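Local atomic coordinates of SusD homolog (Bacteroides thetaiotaomicron VPI-5482, PDB entry 3IV0), a protein that probably binds glycans at the bacterial outer membrane as a SusD-family protein, although its own ligand and function have not been established. Residues 69-74 and 456-461; 75-80 and 88-93. All coordinates share one frame; numbering follows the deposited sequence. Where two conformers were deposited one is given.

Contact 1 (69-74 and 456-461); sequences ANNDMG and VGAWTW
Met73, a selenomethionine, lays its terminal methyl CE over the centre of one face of the six-membered ring of Trp461, with CD2 the nearest ring atom at 3.4 Å. CE sits over the face as a CH-pi contact; the selenium stands farther out above the same face, 5.1 Å from the centroid, in a Met-aromatic contact. Bends at chi2 and chi3 fold the chain so that the methyl, not the flank, meets the indole. A second, polar link joins Asn71 to the turn 457-460: ND2 donates to the backbone O of Ala458 at 3.1 Å and 162°. The acceptor lies close to the amide plane of Asn71, whereas the donor is tilted 33° from the carbonyl plane. With OD1 of the same amide accepting from Arg51, both ends of the group are engaged and its flip is fixed. The turn carrying Ala458 is braced from within, as Gly457 O accepts from both N and OG1 of Thr460, the hydroxyl at 2.8 Å. Replacing Trp461 by an alanine would probably leave the methyl of Met73 without the flat surface it rests on and Arg51 without its cation-pi partner. The Schellman motif at Asn71, ending helix 63-69, and the N-cap Asp72, starting helix 73-79, set Asn71 in the bend between the two helices, with Met73 in the first turn of the second. This bend faces the loop between helices 451-455 and 466-470, while Trp461 also packs on Leu68 of helix 63-69 and on Ala141 and Phe142 at the end of helix 117-142.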
ATOM      1  N   ALA A  69      -4.771  17.244  -0.389  1.00 13.05           N
ATOM      2  CA  ALA A  69      -3.725  17.825  -1.227  1.00 13.02           C
ATOM      3  C   ALA A  69      -2.813  18.753  -0.451  1.00 13.07           C
ATOM      4  O   ALA A  69      -1.613  18.819  -0.715  1.00 13.83           O
ATOM      5  CB  ALA A  69      -4.352  18.604  -2.401  1.00 14.42           C
ATOM      6  N   ASN A  70      -3.410  19.485   0.472  1.00 13.10           N
ATOM      7  CA  ASN A  70      -2.742  20.532   1.238  1.00 14.51           C
ATOM      8  C   ASN A  70      -2.281  20.115   2.605  1.00 13.65           C
ATOM      9  O   ASN A  70      -1.784  20.927   3.387  1.00 13.98           O
ATOM     10  CB  ASN A  70      -3.681  21.726   1.388  1.00 15.15           C
ATOM     11  CG  ASN A  70      -3.994  22.407   0.072  1.00 17.83           C
ATOM     12  OD1 ASN A  70      -3.184  22.397  -0.856  1.00 21.71           O
ATOM     13  ND2 ASN A  70      -5.189  22.995  -0.010  1.00 21.78           N
ATOM     14  N   ASN A  71      -2.461  18.831   2.945  1.00 12.66           N
ATOM     15  CA  ASN A  71      -2.119  18.357   4.277  1.00 12.25           C
ATOM     16  C   ASN A  71      -2.835  19.123   5.391  1.00 12.39           C
ATOM     17  O   ASN A  71      -2.322  19.226   6.510  1.00 14.32           O
ATOM     18  CB  ASN A  71      -0.592  18.331   4.483  1.00 11.51           C
ATOM     19  CG  ASN A  71      -0.172  17.476   5.661  1.00 12.78           C
ATOM     20  OD1 ASN A  71      -0.746  16.392   5.869  1.00 14.16           O
ATOM     21  ND2 ASN A  71       0.764  17.952   6.471  1.00 12.82           N
ATOM     22  N   ASP A  72      -4.067  19.568   5.101  1.00 13.06           N
ATOM     23  CA  ASP A  72      -4.894  20.285   6.062  1.00 15.34           C
ATOM     24  C   ASP A  72      -5.735  19.280   6.825  1.00 15.08           C
ATOM     25  O   ASP A  72      -6.982  19.271   6.731  1.00 14.67           O
ATOM     26  CB  ASP A  72      -5.784  21.293   5.311  1.00 14.82           C
ATOM     27  CG  ASP A  72      -6.324  22.440   6.196  1.00 23.05           C
ATOM     28  OD1 ASP A  72      -6.292  22.418   7.456  1.00 25.81           O
ATOM     29  OD2 ASP A  72      -6.851  23.390   5.561  1.00 33.14           O
HETATM   30  N   MSE A  73      -5.051  18.442   7.613  1.00 14.20           N
HETATM   31  CA  MSE A  73      -5.715  17.294   8.180  1.00 14.95           C
HETATM   32  C   MSE A  73      -6.603  17.717   9.328  1.00 15.71           C
HETATM   33  O   MSE A  73      -7.593  17.031   9.657  1.00 17.17           O
HETATM   34  CB  MSE A  73      -4.684  16.214   8.602  1.00 14.29           C
HETATM   35  CG  MSE A  73      -3.689  15.861   7.571  1.00 16.55           C
HETATM   36 SE   MSE A  73      -4.580  15.194   5.927  0.75 14.07          SE
HETATM   37  CE  MSE A  73      -4.931  13.397   6.573  1.00 13.41           C
ATOM     38  N   GLY A  74      -6.304  18.838   9.967  1.00 16.02           N
ATOM     39  CA  GLY A  74      -7.159  19.351  11.013  1.00 15.42           C
ATOM     40  C   GLY A  74      -8.490  19.836  10.449  1.00 15.98           C
ATOM     41  O   GLY A  74      -9.553  19.648  11.065  1.00 17.58           O
ATOM     42  N   VAL A 456       7.736  17.474  13.731  1.00 12.02           N
ATOM     43  CA  VAL A 456       6.804  17.454  14.848  1.00 12.52           C
ATOM     44  C   VAL A 456       5.542  16.628  14.510  1.00 14.32           C
ATOM     45  O   VAL A 456       4.538  16.724  15.219  1.00 14.22           O
ATOM     46  CB  VAL A 456       6.437  18.882  15.371  1.00 13.89           C
ATOM     47  CG1 VAL A 456       7.686  19.578  15.922  1.00 15.26           C
ATOM     48  CG2 VAL A 456       5.787  19.755  14.336  1.00 14.67           C
ATOM     49  N   GLY A 457       5.601  15.790  13.494  1.00 12.45           N
ATOM     50  CA  GLY A 457       4.539  14.816  13.288  1.00 11.14           C
ATOM     51  C   GLY A 457       3.454  15.218  12.324  1.00 13.18           C
ATOM     52  O   GLY A 457       2.389  14.566  12.269  1.00 11.87           O
ATOM     53  N   ALA A 458       3.663  16.245  11.506  1.00 10.68           N
ATOM     54  CA  ALA A 458       2.667  16.648  10.521  1.00 11.20           C
ATOM     55  C   ALA A 458       2.466  15.657   9.384  1.00 11.40           C
ATOM     56  O   ALA A 458       1.593  15.864   8.548  1.00 10.98           O
ATOM     57  CB  ALA A 458       2.970  18.053   9.941  1.00 12.35           C
ATOM     58  N   TRP A 459       3.274  14.601   9.322  1.00  9.66           N
ATOM     59  CA  TRP A 459       3.053  13.517   8.336  1.00  9.87           C
ATOM     60  C   TRP A 459       2.017  12.492   8.837  1.00 10.00           C
ATOM     61  O   TRP A 459       1.578  11.659   8.049  1.00  9.84           O
ATOM     62  CB  TRP A 459       4.371  12.828   7.994  1.00 10.53           C
ATOM     63  CG  TRP A 459       5.031  12.189   9.145  1.00  9.06           C
ATOM     64  CD1 TRP A 459       5.958  12.740   9.943  1.00 12.27           C
ATOM     65  CD2 TRP A 459       4.835  10.842   9.649  1.00  9.71           C
ATOM     66  NE1 TRP A 459       6.352  11.860  10.911  1.00 10.91           N
ATOM     67  CE2 TRP A 459       5.680  10.677  10.743  1.00  8.89           C
ATOM     68  CE3 TRP A 459       4.027   9.765   9.266  1.00  8.45           C
ATOM     69  CZ2 TRP A 459       5.762   9.467  11.475  1.00  9.15           C
ATOM     70  CZ3 TRP A 459       4.137   8.600   9.951  1.00  9.26           C
ATOM     71  CH2 TRP A 459       4.955   8.463  11.055  1.00 10.75           C
ATOM     72  N   THR A 460       1.639  12.544  10.115  1.00  9.56           N
ATOM     73  CA  THR A 460       0.664  11.588  10.664  1.00  9.82           C
ATOM     74  C   THR A 460      -0.760  12.063  10.422  1.00 10.18           C
ATOM     75  O   THR A 460      -0.985  13.239  10.146  1.00 11.51           O
ATOM     76  CB  THR A 460       0.825  11.392  12.166  1.00 10.22           C
ATOM     77  OG1 THR A 460       0.507  12.628  12.847  1.00 11.78           O
ATOM     78  CG2 THR A 460       2.242  10.891  12.497  1.00 12.37           C
ATOM     79  N   TRP A 461      -1.715  11.130  10.499  1.00 11.07           N
ATOM     80  CA  TRP A 461      -3.127  11.439  10.643  1.00 10.82           C
ATOM     81  C   TRP A 461      -3.451  11.848  12.074  1.00 10.26           C
ATOM     82  O   TRP A 461      -2.878  11.328  12.990  1.00 11.35           O
ATOM     83  CB  TRP A 461      -3.979  10.198  10.265  1.00 10.88           C
ATOM     84  CG  TRP A 461      -4.079   9.973   8.811  1.00  9.66           C
ATOM     85  CD1 TRP A 461      -3.097   9.532   7.986  1.00 10.72           C
ATOM     86  CD2 TRP A 461      -5.211  10.256   7.961  1.00 10.94           C
ATOM     87  NE1 TRP A 461      -3.550   9.470   6.700  1.00 11.09           N
ATOM     88  CE2 TRP A 461      -4.846   9.914   6.652  1.00 11.55           C
ATOM     89  CE3 TRP A 461      -6.520  10.713   8.202  1.00 11.87           C
ATOM     90  CZ2 TRP A 461      -5.705  10.071   5.574  1.00 11.79           C
ATOM     91  CZ3 TRP A 461      -7.362  10.868   7.158  1.00 13.27           C
ATOM     92  CH2 TRP A 461      -6.962  10.557   5.852  1.00 11.63           C
TER

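Contact 2 (75-80 and 88-93); sequences ELRNTY and LIMQWD
The backbones of helix 73-79 and of the type I turn 88-91 come nearest at Arg77 and Met90, whose CA atoms are 8.2 Å apart, and no hydrogen bond crosses between 75-80 and 88-93. The gap is bridged by one long side chain, that of Met90, a selenomethionine. Beyond CG it runs extended (chi2 164°, chi3 -167°), which carries selenium and methyl across to the helix. SE lies against the aliphatic root of Arg77, 3.5 Å from CB and 3.8 Å from CG, and the two chains cross at about a right angle. The methyl CE goes farther in: it touches CB of Arg77, lies 3.7 Å from the backbone N of Arg77, and meets the branch of Leu76 at CD2 (3.8 Å). With CG anti to the backbone N (chi1 -175°), the branch of Leu76 reaches toward Met90, and CD2 is its nearest atom. The end of Met90 thus settles against two successive residues of the helix, one wholly apolar and one apolar only near its backbone. In the conformer given, Arg77 bends at chi3 and carries its guanidinium away from Met90, to a salt bridge with Glu481 and a hydrogen bond to the carbonyl of Trp480, at the very C-terminus of the chain. The turn bearing Met90 is closed by Gln91 N to Leu88 O at 3.1 Å, and Met90 is also hydrogen-bonded through its backbone to His464. Because the side-chain atoms that meet are hydrocarbon and selenium, the contact depends on fit and burial rather than on direction, and the arginine serves it with its methylenes while, in this conformer, its guanidinium pairs with Glu481 and the carbonyl of Trp480.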
ATOM      1  N   GLU A  75      -8.467  20.450   9.276  1.00 16.65           N
ATOM      2  CA  GLU A  75      -9.719  20.921   8.671  1.00 16.78           C
ATOM      3  C   GLU A  75     -10.484  19.718   8.136  1.00 17.27           C
ATOM      4  O   GLU A  75     -11.711  19.704   8.135  1.00 16.69           O
ATOM      5  CB  GLU A  75      -9.496  21.942   7.542  1.00 18.92           C
ATOM      6  CG  GLU A  75      -8.818  23.233   7.938  1.00 24.47           C
ATOM      7  CD  GLU A  75      -9.636  24.091   8.892  1.00 29.18           C
ATOM      8  OE1 GLU A  75     -10.776  23.710   9.278  1.00 36.09           O
ATOM      9  OE2 GLU A  75      -9.123  25.178   9.256  1.00 41.33           O
ATOM     10  N   LEU A  76      -9.791  18.708   7.646  1.00 14.81           N
ATOM     11  CA  LEU A  76     -10.449  17.445   7.270  1.00 15.86           C
ATOM     12  C   LEU A  76     -11.230  16.868   8.486  1.00 14.44           C
ATOM     13  O   LEU A  76     -12.402  16.522   8.364  1.00 15.64           O
ATOM     14  CB  LEU A  76      -9.415  16.446   6.784  1.00 16.31           C
ATOM     15  CG  LEU A  76      -9.932  15.096   6.243  1.00 14.35           C
ATOM     16  CD1 LEU A  76     -10.661  15.316   4.935  1.00 15.54           C
ATOM     17  CD2 LEU A  76      -8.779  14.099   6.055  1.00 18.69           C
ATOM     18  N   ARG A  77     -10.602  16.762   9.644  0.50 12.38           N
ATOM     19  CA  ARG A  77     -11.256  16.226  10.837  0.50 13.51           C
ATOM     20  C   ARG A  77     -12.403  17.143  11.289  0.50 12.71           C
ATOM     21  O   ARG A  77     -13.393  16.728  11.938  0.50 11.81           O
ATOM     22  CB  ARG A  77     -10.244  16.079  11.967  0.50 10.78           C
ATOM     23  CG  ARG A  77     -10.881  15.770  13.331  0.50 15.08           C
ATOM     24  CD  ARG A  77      -9.866  15.729  14.458  0.50 11.89           C
ATOM     25  NE  ARG A  77      -9.321  17.041  14.772  0.50 14.77           N
ATOM     26  CZ  ARG A  77      -8.238  17.256  15.536  0.50 12.64           C
ATOM     27  NH1 ARG A  77      -7.548  16.248  16.071  0.50 15.54           N
ATOM     28  NH2 ARG A  77      -7.835  18.495  15.762  0.50 13.04           N
ATOM     29  N   ASN A  78     -12.319  18.595  11.350  0.60 16.10           N
ATOM     30  CA  ASN A  78     -13.447  19.465  11.644  0.60 16.13           C
ATOM     31  C   ASN A  78     -14.614  19.335  10.627  0.60 15.58           C
ATOM     32  O   ASN A  78     -15.772  19.385  11.036  0.60 17.34           O
ATOM     33  CB  ASN A  78     -12.952  20.919  11.750  0.60 15.45           C
ATOM     34  CG  ASN A  78     -14.025  21.875  12.256  0.60 14.96           C
ATOM     35  OD1 ASN A  78     -14.469  22.763  11.521  0.60 22.59           O
ATOM     36  ND2 ASN A  78     -14.433  21.707  13.503  0.60 16.05           N
ATOM     37  N   THR A  79     -14.340  19.131   9.342  1.00 14.52           N
ATOM     38  CA  THR A  79     -15.407  19.089   8.333  1.00 14.89           C
ATOM     39  C   THR A  79     -16.091  17.724   8.291  1.00 16.00           C
ATOM     40  O   THR A  79     -17.303  17.660   8.077  1.00 15.95           O
ATOM     41  CB  THR A  79     -14.861  19.444   6.937  1.00 16.73           C
ATOM     42  OG1 THR A  79     -14.335  20.788   6.958  1.00 18.43           O
ATOM     43  CG2 THR A  79     -15.924  19.345   5.867  1.00 16.94           C
ATOM     44  N   TYR A  80     -15.351  16.655   8.578  1.00 13.52           N
ATOM     45  CA  TYR A  80     -15.870  15.286   8.513  1.00 14.03           C
ATOM     46  C   TYR A  80     -15.504  14.536   9.793  1.00 14.06           C
ATOM     47  O   TYR A  80     -14.689  13.613   9.783  1.00 13.78           O
ATOM     48  CB  TYR A  80     -15.296  14.553   7.306  1.00 12.58           C
ATOM     49  CG  TYR A  80     -15.441  15.239   5.977  1.00 14.85           C
ATOM     50  CD1 TYR A  80     -16.626  15.223   5.278  1.00 15.29           C
ATOM     51  CD2 TYR A  80     -14.351  15.903   5.402  1.00 15.43           C
ATOM     52  CE1 TYR A  80     -16.729  15.835   4.042  1.00 17.73           C
ATOM     53  CE2 TYR A  80     -14.452  16.512   4.188  1.00 15.82           C
ATOM     54  CZ  TYR A  80     -15.641  16.473   3.492  1.00 16.53           C
ATOM     55  OH  TYR A  80     -15.721  17.082   2.252  1.00 17.84           O
ATOM     56  N   LEU A  88     -13.518   8.459  10.334  1.00 13.25           N
ATOM     57  CA  LEU A  88     -13.335   7.018  10.372  1.00 12.46           C
ATOM     58  C   LEU A  88     -11.923   6.620  10.029  1.00 13.34           C
ATOM     59  O   LEU A  88     -11.407   5.656  10.552  1.00 14.42           O
ATOM     60  CB  LEU A  88     -14.264   6.292   9.412  1.00 14.16           C
ATOM     61  CG  LEU A  88     -15.723   6.144   9.756  1.00 16.62           C
ATOM     62  CD1 LEU A  88     -16.450   5.331   8.654  1.00 15.63           C
ATOM     63  CD2 LEU A  88     -15.889   5.507  11.114  1.00 13.60           C
ATOM     64  N   ILE A  89     -11.316   7.326   9.088  1.00 12.83           N
ATOM     65  CA  ILE A  89      -9.971   6.991   8.657  1.00 12.51           C
ATOM     66  C   ILE A  89      -8.983   7.269   9.807  1.00 13.34           C
ATOM     67  O   ILE A  89      -7.931   6.675   9.900  1.00 12.61           O
ATOM     68  CB  ILE A  89      -9.627   7.802   7.388  1.00 12.16           C
ATOM     69  CG1 ILE A  89     -10.622   7.540   6.252  1.00 14.34           C
ATOM     70  CG2 ILE A  89      -8.207   7.456   6.925  1.00 15.54           C
ATOM     71  CD1 ILE A  89     -10.478   8.497   5.083  1.00 14.93           C
HETATM   72  N   MSE A  90      -9.390   8.149  10.716  1.00 11.06           N
HETATM   73  CA  MSE A  90      -8.581   8.502  11.876  1.00 12.89           C
HETATM   74  C   MSE A  90      -8.735   7.564  13.060  1.00 11.67           C
HETATM   75  O   MSE A  90      -8.228   7.826  14.134  1.00 11.75           O
HETATM   76  CB  MSE A  90      -8.944   9.903  12.331  1.00 11.84           C
HETATM   77  CG  MSE A  90      -8.602  10.944  11.305  1.00 12.67           C
HETATM   78 SE   MSE A  90      -9.448  12.680  11.552  0.75 13.90          SE
HETATM   79  CE  MSE A  90      -9.005  13.409   9.772  1.00 17.42           C
ATOM     80  N   GLN A  91      -9.470   6.474  12.834  1.00 10.92           N
ATOM     81  CA  GLN A  91      -9.708   5.441  13.829  1.00 11.08           C
ATOM     82  C   GLN A  91      -9.022   4.157  13.475  1.00 11.27           C
ATOM     83  O   GLN A  91      -9.273   3.572  12.421  1.00 11.94           O
ATOM     84  CB  GLN A  91     -11.212   5.204  13.991  1.00 11.77           C
ATOM     85  CG  GLN A  91     -11.912   6.421  14.576  1.00 13.82           C
ATOM     86  CD  GLN A  91     -13.404   6.360  14.503  1.00 17.23           C
ATOM     87  OE1 GLN A  91     -14.015   5.343  14.848  1.00 22.70           O
ATOM     88  NE2 GLN A  91     -14.009   7.420  14.035  1.00 14.12           N
ATOM     89  N   TRP A  92      -8.156   3.703  14.362  1.00 11.70           N
ATOM     90  CA  TRP A  92      -7.420   2.466  14.145  1.00 11.47           C
ATOM     91  C   TRP A  92      -8.151   1.215  14.601  1.00 11.76           C
ATOM     92  O   TRP A  92      -7.619   0.106  14.529  1.00 11.77           O
ATOM     93  CB  TRP A  92      -5.999   2.560  14.743  1.00 10.46           C
ATOM     94  CG  TRP A  92      -5.926   2.934  16.177  1.00 10.65           C
ATOM     95  CD1 TRP A  92      -6.816   2.595  17.172  1.00 12.20           C
ATOM     96  CD2 TRP A  92      -4.939   3.751  16.771  1.00 11.03           C
ATOM     97  NE1 TRP A  92      -6.392   3.127  18.351  1.00 12.85           N
ATOM     98  CE2 TRP A  92      -5.244   3.844  18.152  1.00 12.03           C
ATOM     99  CE3 TRP A  92      -3.788   4.386  16.287  1.00 11.26           C
ATOM    100  CZ2 TRP A  92      -4.479   4.587  19.023  1.00 12.88           C
ATOM    101  CZ3 TRP A  92      -3.011   5.132  17.171  1.00 11.70           C
ATOM    102  CH2 TRP A  92      -3.367   5.218  18.525  1.00 12.77           C
ATOM    103  N   ASP A  93      -9.411   1.362  15.018  1.00 11.57           N
ATOM    104  CA  ASP A  93     -10.185   0.247  15.568  1.00 12.60           C
ATOM    105  C   ASP A  93     -10.271  -0.978  14.684  1.00 11.64           C
ATOM    106  O   ASP A  93     -10.130  -2.102  15.187  1.00 12.89           O
ATOM    107  CB  ASP A  93     -11.623   0.696  15.990  1.00 14.87           C
ATOM    108  CG  ASP A  93     -12.473   1.207  14.832  1.00 17.96           C
ATOM    109  OD1 ASP A  93     -11.933   1.826  13.895  1.00 15.44           O
ATOM    110  OD2 ASP A  93     -13.723   1.004  14.850  1.00 20.29           O
TER

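Overall arrangement
Both contacts are mainly buried, about 19 Å from the centre of the chain, and both use helix 73-79: contact 1 its first turn and the bend before it, contact 2 the turns that follow. They differ in reach. Contact 1 ties this N-terminal region to a loop 382 residues later and mixes an amide-carbonyl bond with packing on an aromatic face; contact 2, nested inside the loop that contact 1 closes, is local and rests on apolar side-chain packing, with no hydrogen bond across it. Trp461 joins them, its CH2 lying 3.5 Å from CG2 of Ile89 and its CZ3 3.7 Å from CD2 of Leu76. A selenomethionine carries the apolar packing in each, by its methyl in contact 1 and by selenium and methyl together in contact 2.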